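Local coordinates for transcriptional regulator AcuR (Rhodobacter sphaeroides 2.4.1, PDB 3BRU), which represses transcription of its own operon as a DNA-binding regulator of the TetR family, probably by binding two operator sequences in the promoter, at residues Gln135-Ala139 against Leu140-Phe144; Ala160-Phe163 against Arg164-Gln167; Leu200-Asp203 against Pro204-Phe208. All blocks are in the same frame, centred on the assembly; numbering follows the deposited sequence. Where two conformers were deposited one is given.

Contact 1: residues Gln135-Ala139 against Leu140-Phe144; sequences QEMGA and LPDDF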
loop_
_atom_site.group_PDB
_atom_site.type_symbol
_atom_site.label_atom_id
_atom_site.label_comp_id
_atom_site.label_asym_id
_atom_site.label_seq_id
_atom_site.Cartn_x
_atom_site.Cartn_y
_atom_site.Cartn_z
ATOM N N GLN A 135 -1.663 -5.857 -1.383
ATOM C CA GLN A 135 -2.806 -5.302 -0.683
ATOM C C GLN A 135 -4.083 -6.152 -0.740
ATOM O O GLN A 135 -4.831 -6.177 0.237
ATOM C CB GLN A 135 -3.102 -3.882 -1.173
ATOM C CG GLN A 135 -4.005 -3.099 -0.239
ATOM C CD GLN A 135 -3.324 -2.671 1.073
ATOM O OE1 GLN A 135 -2.892 -3.513 1.861
ATOM N NE2 GLN A 135 -3.285 -1.354 1.331
ATOM N N GLU A 136 -4.360 -6.827 -1.856
ATOM C CA GLU A 136 -5.565 -7.669 -1.897
ATOM C C GLU A 136 -5.354 -9.154 -1.559
ATOM O O GLU A 136 -6.188 -9.997 -1.883
ATOM C CB GLU A 136 -6.320 -7.505 -3.221
ATOM C CG GLU A 136 -5.575 -7.979 -4.440
ATOM C CD GLU A 136 -6.138 -7.362 -5.741
ATOM O OE1 GLU A 136 -5.280 -6.923 -6.576
ATOM O OE2 GLU A 136 -7.412 -7.310 -5.911
HETATM N N MSE A 137 -4.244 -9.459 -0.897
HETATM C CA MSE A 137 -3.882 -10.815 -0.526
HETATM C C MSE A 137 -5.041 -11.641 0.100
HETATM O O MSE A 137 -5.145 -12.830 -0.173
HETATM C CB MSE A 137 -2.643 -10.793 0.380
HETATM C CG MSE A 137 -2.021 -12.181 0.648
HETATM SE SE MSE A 137 -1.425 -13.199 -0.922
HETATM C CE MSE A 137 -2.486 -14.885 -0.727
ATOM N N GLY A 138 -5.916 -11.031 0.910
ATOM C CA GLY A 138 -7.040 -11.764 1.490
ATOM C C GLY A 138 -7.961 -12.414 0.446
ATOM O O GLY A 138 -8.649 -13.403 0.754
ATOM N N ALA A 139 -7.985 -11.883 -0.786
ATOM C CA ALA A 139 -8.879 -12.412 -1.822
ATOM C C ALA A 139 -8.156 -13.283 -2.873
ATOM O O ALA A 139 -8.777 -13.725 -3.851
ATOM C CB ALA A 139 -9.667 -11.280 -2.488
ATOM N N LEU A 140 -6.863 -13.542 -2.648
ATOM C CA LEU A 140 -6.018 -14.258 -3.594
ATOM C C LEU A 140 -5.815 -15.708 -3.195
ATOM O O LEU A 140 -5.837 -16.020 -2.016
ATOM C CB LEU A 140 -4.643 -13.568 -3.719
ATOM C CG LEU A 140 -4.670 -12.156 -4.318
ATOM C CD1 LEU A 140 -3.229 -11.662 -4.484
ATOM C CD2 LEU A 140 -5.480 -12.037 -5.655
ATOM N N PRO A 141 -5.580 -16.591 -4.185
ATOM C CA PRO A 141 -5.178 -18.000 -3.942
ATOM C C PRO A 141 -3.917 -18.018 -3.082
ATOM O O PRO A 141 -3.065 -17.150 -3.269
ATOM C CB PRO A 141 -4.829 -18.517 -5.349
ATOM C CG PRO A 141 -5.554 -17.609 -6.300
ATOM C CD PRO A 141 -5.633 -16.264 -5.630
ATOM N N ASP A 142 -3.759 -18.956 -2.153
ATOM C CA ASP A 142 -2.582 -18.831 -1.263
ATOM C C ASP A 142 -1.167 -18.981 -1.870
ATOM O O ASP A 142 -0.209 -18.519 -1.264
ATOM C CB ASP A 142 -2.747 -19.522 0.096
ATOM C CG ASP A 142 -3.107 -18.492 1.242
ATOM O OD1 ASP A 142 -4.306 -18.093 1.367
ATOM O OD2 ASP A 142 -2.187 -18.075 2.019
ATOM N N ASP A 143 -1.060 -19.556 -3.072
ATOM C CA ASP A 143 0.188 -19.550 -3.895
ATOM C C ASP A 143 0.859 -18.169 -4.057
ATOM O O ASP A 143 2.084 -18.045 -4.111
ATOM C CB ASP A 143 -0.130 -20.049 -5.313
ATOM C CG ASP A 143 0.153 -21.529 -5.497
ATOM O OD1 ASP A 143 0.358 -22.228 -4.481
ATOM O OD2 ASP A 143 0.180 -22.010 -6.660
ATOM N N PHE A 144 0.019 -17.144 -4.163
ATOM C CA PHE A 144 0.446 -15.785 -4.407
ATOM C C PHE A 144 1.312 -15.222 -3.270
ATOM O O PHE A 144 2.245 -14.479 -3.551
ATOM C CB PHE A 144 -0.781 -14.905 -4.651
ATOM C CG PHE A 144 -1.406 -15.099 -6.006
ATOM C CD1 PHE A 144 -1.878 -16.345 -6.410
ATOM C CD2 PHE A 144 -1.529 -14.044 -6.885
ATOM C CE1 PHE A 144 -2.452 -16.518 -7.684
ATOM C CE2 PHE A 144 -2.120 -14.216 -8.143
ATOM C CZ PHE A 144 -2.588 -15.450 -8.528
#
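Met-137 and Leu-140 tie this turn together through one backbone hydrogen bond and a patch of apolar side chains. The bond runs from Leu-140 N to Met-137 O (3.1 Å), and the N-H meets the oxygen at 165° but from above the carbonyl plane. One residue earlier, Ala-139 N binds Glu-136 O at 2.8 Å. These successive i to i+3 bonds make a short 3-10 turn where the chain leaves helix 129-135.

The apolar contacts centre on the selenomethionine Met-137. Its CG lies anti to the backbone N (chi1 -170°), and bends further out swing SE and CE back over the following loop. Met-137 CE rests 3.9 Å from Leu-140 CB, while Met-137 SE passes Phe-144 CB at 4.2 Å.

Two carbons rest against carbonyl oxygens instead: the methyl Met-137 CE lies 3.5 Å from Pro-141 O, and the branch carbon Leu-140 CG lies 3.6 Å from Glu-136 O, back against the start of the turn.

Among the polar groups, the Glu-136 carboxylate takes hydrogen bonds from Tyr-48 N and Ser-49 OG, which anchors the turn to a loop of the DNA-binding region.

The stretch thus joins helix 129-135 to helix 143-167. Phe-144 meets the Tyr-48 ring edge-to-face and packs on Leu-79 and Ile-82 of helix 74-97, while Met-137 reaches Leu-198 of the second subunit.

Contact 2: residues Ala160-Phe163 against Arg164-Gln167; sequences AQLF and REAQ
Four consecutive i to i+4 bonds, from Arg-164 N to Ala-160 O (2.7 Å) through to Gln-167 N to Phe-163 O (3.0 Å), make this the regular alpha-helical end of helix 143-167. It belongs to the all-helical ligand-binding type of domain found in TetR regulators. Side chains sort by face. Leu-162, Phe-163 and Ala-166 are buried: Leu-162 and Ala-166 pack on Pro-104 and Phe-163 on Leu-108, all of helix 104-120, and Phe-163 also reaches Pro-178 at the start of helix 178-199.

The side chains of Arg-164 and Glu-165 fold back along the helix. Glu-165 is extended beyond CG, running past Gln-161 O, which its CG approaches to 3.4 Å; its OE1 makes a salt bridge to Arg-107. The Gln-161 amide stands nearly perpendicular to that carboxylate, the planes 87° apart. At the helix end, Gln-167 NE2 is held by Ser-173 O in the following loop.

Arg-164 bends at chi3 (-64°), which carries its guanidinium back over the preceding turn. There Ala-160 O lies 4.0 Å from the guanidinium plane, over its centre, and Arg-164 NH2 comes 3.5 Å from Gln-161 CA.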
loop_
_atom_site.group_PDB
_atom_site.type_symbol
_atom_site.label_atom_id
_atom_site.label_comp_id
_atom_site.label_asym_id
_atom_site.label_seq_id
_atom_site.Cartn_x
_atom_site.Cartn_y
_atom_site.Cartn_z
ATOM N N ALA A 160 19.765 -3.286 -0.248
ATOM C CA ALA A 160 20.717 -3.414 0.858
ATOM C C ALA A 160 22.145 -3.464 0.338
ATOM O O ALA A 160 23.037 -2.859 0.914
ATOM C CB ALA A 160 20.418 -4.626 1.676
ATOM N N GLN A 161 22.356 -4.163 -0.765
ATOM C CA GLN A 161 23.685 -4.219 -1.382
ATOM C C GLN A 161 24.105 -2.807 -1.827
ATOM O O GLN A 161 25.226 -2.397 -1.582
ATOM C CB GLN A 161 23.703 -5.207 -2.531
ATOM C CG GLN A 161 25.063 -5.398 -3.181
ATOM C CD GLN A 161 24.942 -5.934 -4.620
ATOM O OE1 GLN A 161 23.850 -6.338 -5.071
ATOM N NE2 GLN A 161 26.065 -5.934 -5.350
ATOM N N LEU A 162 23.167 -2.053 -2.412
ATOM C CA LEU A 162 23.374 -0.648 -2.746
ATOM C C LEU A 162 23.794 0.156 -1.519
ATOM O O LEU A 162 24.794 0.902 -1.572
ATOM C CB LEU A 162 22.103 -0.050 -3.347
ATOM C CG LEU A 162 22.216 1.346 -3.962
ATOM C CD1 LEU A 162 23.472 1.417 -4.819
ATOM C CD2 LEU A 162 20.997 1.669 -4.836
ATOM N N PHE A 163 23.027 -0.012 -0.428
ATOM C CA PHE A 163 23.328 0.620 0.853
ATOM C C PHE A 163 24.684 0.192 1.448
ATOM O O PHE A 163 25.348 1.023 2.047
ATOM C CB PHE A 163 22.194 0.452 1.892
ATOM C CG PHE A 163 20.895 1.135 1.518
ATOM C CD1 PHE A 163 20.883 2.333 0.801
ATOM C CD2 PHE A 163 19.668 0.596 1.910
ATOM C CE1 PHE A 163 19.652 2.958 0.450
ATOM C CE2 PHE A 163 18.456 1.224 1.581
ATOM C CZ PHE A 163 18.445 2.405 0.844
ATOM N N ARG A 164 25.083 -1.078 1.322
ATOM C CA ARG A 164 26.431 -1.484 1.758
ATOM C C ARG A 164 27.522 -0.770 0.975
ATOM O O ARG A 164 28.537 -0.397 1.539
ATOM C CB ARG A 164 26.644 -2.991 1.675
ATOM C CG ARG A 164 26.122 -3.722 2.864
ATOM C CD ARG A 164 26.577 -5.189 2.912
ATOM N NE ARG A 164 26.021 -5.928 1.778
ATOM C CZ ARG A 164 24.791 -6.437 1.722
ATOM N NH1 ARG A 164 23.968 -6.333 2.783
ATOM N NH2 ARG A 164 24.401 -7.048 0.598
ATOM N N GLU A 165 27.318 -0.573 -0.322
ATOM C CA GLU A 165 28.252 0.222 -1.115
ATOM C C GLU A 165 28.239 1.706 -0.750
ATOM O O GLU A 165 29.283 2.361 -0.804
ATOM C CB GLU A 165 27.974 0.043 -2.595
ATOM C CG GLU A 165 28.124 -1.388 -3.033
ATOM C CD GLU A 165 27.480 -1.671 -4.393
ATOM O OE1 GLU A 165 27.037 -0.700 -5.073
ATOM O OE2 GLU A 165 27.424 -2.873 -4.785
ATOM N N ALA A 166 27.065 2.242 -0.391
ATOM C CA ALA A 166 26.971 3.607 0.141
ATOM C C ALA A 166 27.741 3.752 1.455
ATOM O O ALA A 166 28.339 4.797 1.680
ATOM C CB ALA A 166 25.533 4.057 0.297
ATOM N N GLN A 167 27.779 2.716 2.291
ATOM C CA GLN A 167 28.590 2.758 3.516
ATOM C C GLN A 167 30.090 2.708 3.250
ATOM O O GLN A 167 30.854 3.429 3.882
ATOM C CB GLN A 167 28.210 1.624 4.460
ATOM C CG GLN A 167 26.886 1.862 5.142
ATOM C CD GLN A 167 26.583 0.854 6.215
ATOM O OE1 GLN A 167 26.676 -0.347 5.994
ATOM N NE2 GLN A 167 26.188 1.338 7.380
#

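Contact 3: residues Leu200-Asp203 against Pro204-Phe208; sequences LRPD and PLHSF
This is a local contact at the start of a helix, where the loop after helix 178-199 turns into helix 203-212 in the C-terminal domain. Pro-202 and Asp-203 supply the carbonyls that accept the N-H groups of Leu-205, His-206 and Ser-207. Pro-202 O accepts His-206 N at 3.2 Å, together with a weaker, more bent bond from Leu-205 N. The next carbonyl continues the helical pattern, Asp-203 O taking Ser-207 N at 2.9 Å. Pro-204, having no N-H of its own, sits in the first turn, where a helix asks for none.

Side chains gather round the Pro-202 carbonyl. The imidazole of His-206, with CG anti to its carbonyl carbon (chi1 -57°), leans back toward the loop and lies alongside the Pro-202 ring, the two pointing the same way. Pro-202 CB is 3.8 Å from His-206 NE2, and Pro-202 O stands 3.8 Å above one face of the imidazole, over its centre. From the neighbouring position Leu-205 brings CB to 3.1 Å of Pro-202 O. The far end of the imidazole is fixed by a hydrogen bond from NE2 to Glu-116 of helix 104-120, on which Pro-202 and Leu-205 also pack. Pro-204 instead leans on Arg-195 and Glu-199 of helix 178-199 and on Glu-183 of the second subunit.

Where the loop meets the helix, in one of two modelled Arg-201 conformers, Asp-203 OD2 lies above the Arg-201 guanidinium, toward its rim and 3.5 Å from Arg-201 NH1. No N-H points at it, so any attraction is by charge alone; this and the salt bridge of Arg-201 NH2 to Glu-199 are tentative. Negative carboxylates at Asp-203 and Glu-116 would tend to stabilise a protonated His-206, though its charge state is not seen.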
loop_
_atom_site.group_PDB
_atom_site.type_symbol
_atom_site.label_atom_id
_atom_site.label_comp_id
_atom_site.label_asym_id
_atom_site.label_seq_id
_atom_site.Cartn_x
_atom_site.Cartn_y
_atom_site.Cartn_z
ATOM N N LEU A 200 -3.499 10.823 -8.118
ATOM C CA LEU A 200 -3.198 11.065 -9.537
ATOM C C LEU A 200 -2.181 12.175 -9.732
ATOM O O LEU A 200 -2.417 13.064 -10.539
ATOM C CB LEU A 200 -4.482 11.337 -10.350
ATOM C CG LEU A 200 -5.475 10.178 -10.306
ATOM C CD1 LEU A 200 -6.810 10.553 -10.943
ATOM C CD2 LEU A 200 -4.857 8.932 -10.974
ATOM N N ARG A 201 -1.090 12.126 -8.964
ATOM C CA ARG A 201 -0.022 13.122 -9.022
ATOM C C ARG A 201 1.266 12.607 -8.342
ATOM O O ARG A 201 1.216 11.686 -7.518
ATOM C CB ARG A 201 -0.476 14.418 -8.352
ATOM C CG ARG A 201 -0.693 14.292 -6.849
ATOM C CD ARG A 201 -1.411 15.504 -6.324
ATOM N NE ARG A 201 -1.467 15.485 -4.871
ATOM C CZ ARG A 201 -1.698 16.552 -4.112
ATOM N NH1 ARG A 201 -1.897 17.746 -4.675
ATOM N NH2 ARG A 201 -1.718 16.421 -2.789
ATOM N N PRO A 202 2.435 13.201 -8.673
ATOM C CA PRO A 202 3.676 12.649 -8.093
ATOM C C PRO A 202 4.015 13.124 -6.675
ATOM O O PRO A 202 4.962 12.634 -6.087
ATOM C CB PRO A 202 4.741 13.097 -9.092
ATOM C CG PRO A 202 4.250 14.420 -9.577
ATOM C CD PRO A 202 2.719 14.334 -9.580
ATOM N N ASP A 203 3.224 14.029 -6.108
ATOM C CA ASP A 203 3.530 14.640 -4.812
ATOM C C ASP A 203 3.900 13.670 -3.686
ATOM O O ASP A 203 4.850 13.951 -2.968
ATOM C CB ASP A 203 2.384 15.545 -4.361
ATOM C CG ASP A 203 1.969 16.538 -5.448
ATOM O OD1 ASP A 203 2.013 16.166 -6.654
ATOM O OD2 ASP A 203 1.587 17.690 -5.091
ATOM N N PRO A 204 3.128 12.562 -3.504
ATOM C CA PRO A 204 3.494 11.597 -2.450
ATOM C C PRO A 204 4.841 10.918 -2.681
ATOM O O PRO A 204 5.485 10.510 -1.707
ATOM C CB PRO A 204 2.358 10.569 -2.498
ATOM C CG PRO A 204 1.231 11.272 -3.190
ATOM C CD PRO A 204 1.885 12.147 -4.195
ATOM N N LEU A 205 5.256 10.801 -3.947
ATOM C CA LEU A 205 6.549 10.290 -4.278
ATOM C C LEU A 205 7.624 11.228 -3.775
ATOM O O LEU A 205 8.597 10.761 -3.173
ATOM C CB LEU A 205 6.695 10.093 -5.798
ATOM C CG LEU A 205 5.667 9.183 -6.474
ATOM C CD1 LEU A 205 5.979 9.077 -7.978
ATOM C CD2 LEU A 205 5.635 7.805 -5.796
ATOM N N HIS A 206 7.458 12.537 -4.012
ATOM C CA HIS A 206 8.479 13.510 -3.663
ATOM C C HIS A 206 8.543 13.639 -2.148
ATOM O O HIS A 206 9.617 13.764 -1.540
ATOM C CB HIS A 206 8.178 14.885 -4.269
ATOM C CG HIS A 206 8.016 14.888 -5.763
ATOM N ND1 HIS A 206 7.296 15.863 -6.429
ATOM C CD2 HIS A 206 8.486 14.052 -6.719
ATOM C CE1 HIS A 206 7.345 15.635 -7.730
ATOM N NE2 HIS A 206 8.039 14.529 -7.929
ATOM N N SER A 207 7.371 13.611 -1.545
ATOM C CA SER A 207 7.222 13.715 -0.107
ATOM C C SER A 207 7.915 12.555 0.600
ATOM O O SER A 207 8.679 12.766 1.542
ATOM C CB SER A 207 5.751 13.734 0.260
ATOM O OG SER A 207 5.664 14.118 1.601
ATOM N N PHE A 208 7.661 11.340 0.131
ATOM C CA PHE A 208 8.360 10.174 0.662
ATOM C C PHE A 208 9.913 10.246 0.537
ATOM O O PHE A 208 10.623 10.004 1.506
ATOM C CB PHE A 208 7.832 8.852 0.072
ATOM C CG PHE A 208 8.776 7.698 0.307
ATOM C CD1 PHE A 208 8.930 7.161 1.593
ATOM C CD2 PHE A 208 9.579 7.219 -0.730
ATOM C CE1 PHE A 208 9.834 6.144 1.842
ATOM C CE2 PHE A 208 10.505 6.186 -0.488
ATOM C CZ PHE A 208 10.618 5.638 0.808
#

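All three contacts are local and lie in the C-terminal domain, each partly buried at an end of a helix. Contacts 1 and 2 share helix 143-167, one at its start and the other at its close, with centres about 32 Å apart. Contact 1 is mainly apolar around a selenomethionine and faces the DNA-binding region; contact 2 is a regular helical turn with one buried face and one polar face. Contact 3 opens helix 203-212 with prolines, a histidine and charges. Contacts 1 and 3 both reach the second subunit, whereas no other chain touches contact 2. Contacts 2 and 3 approach most closely, their nearest atoms about 8 Å apart, and both pack against helices 104-120 and 178-199.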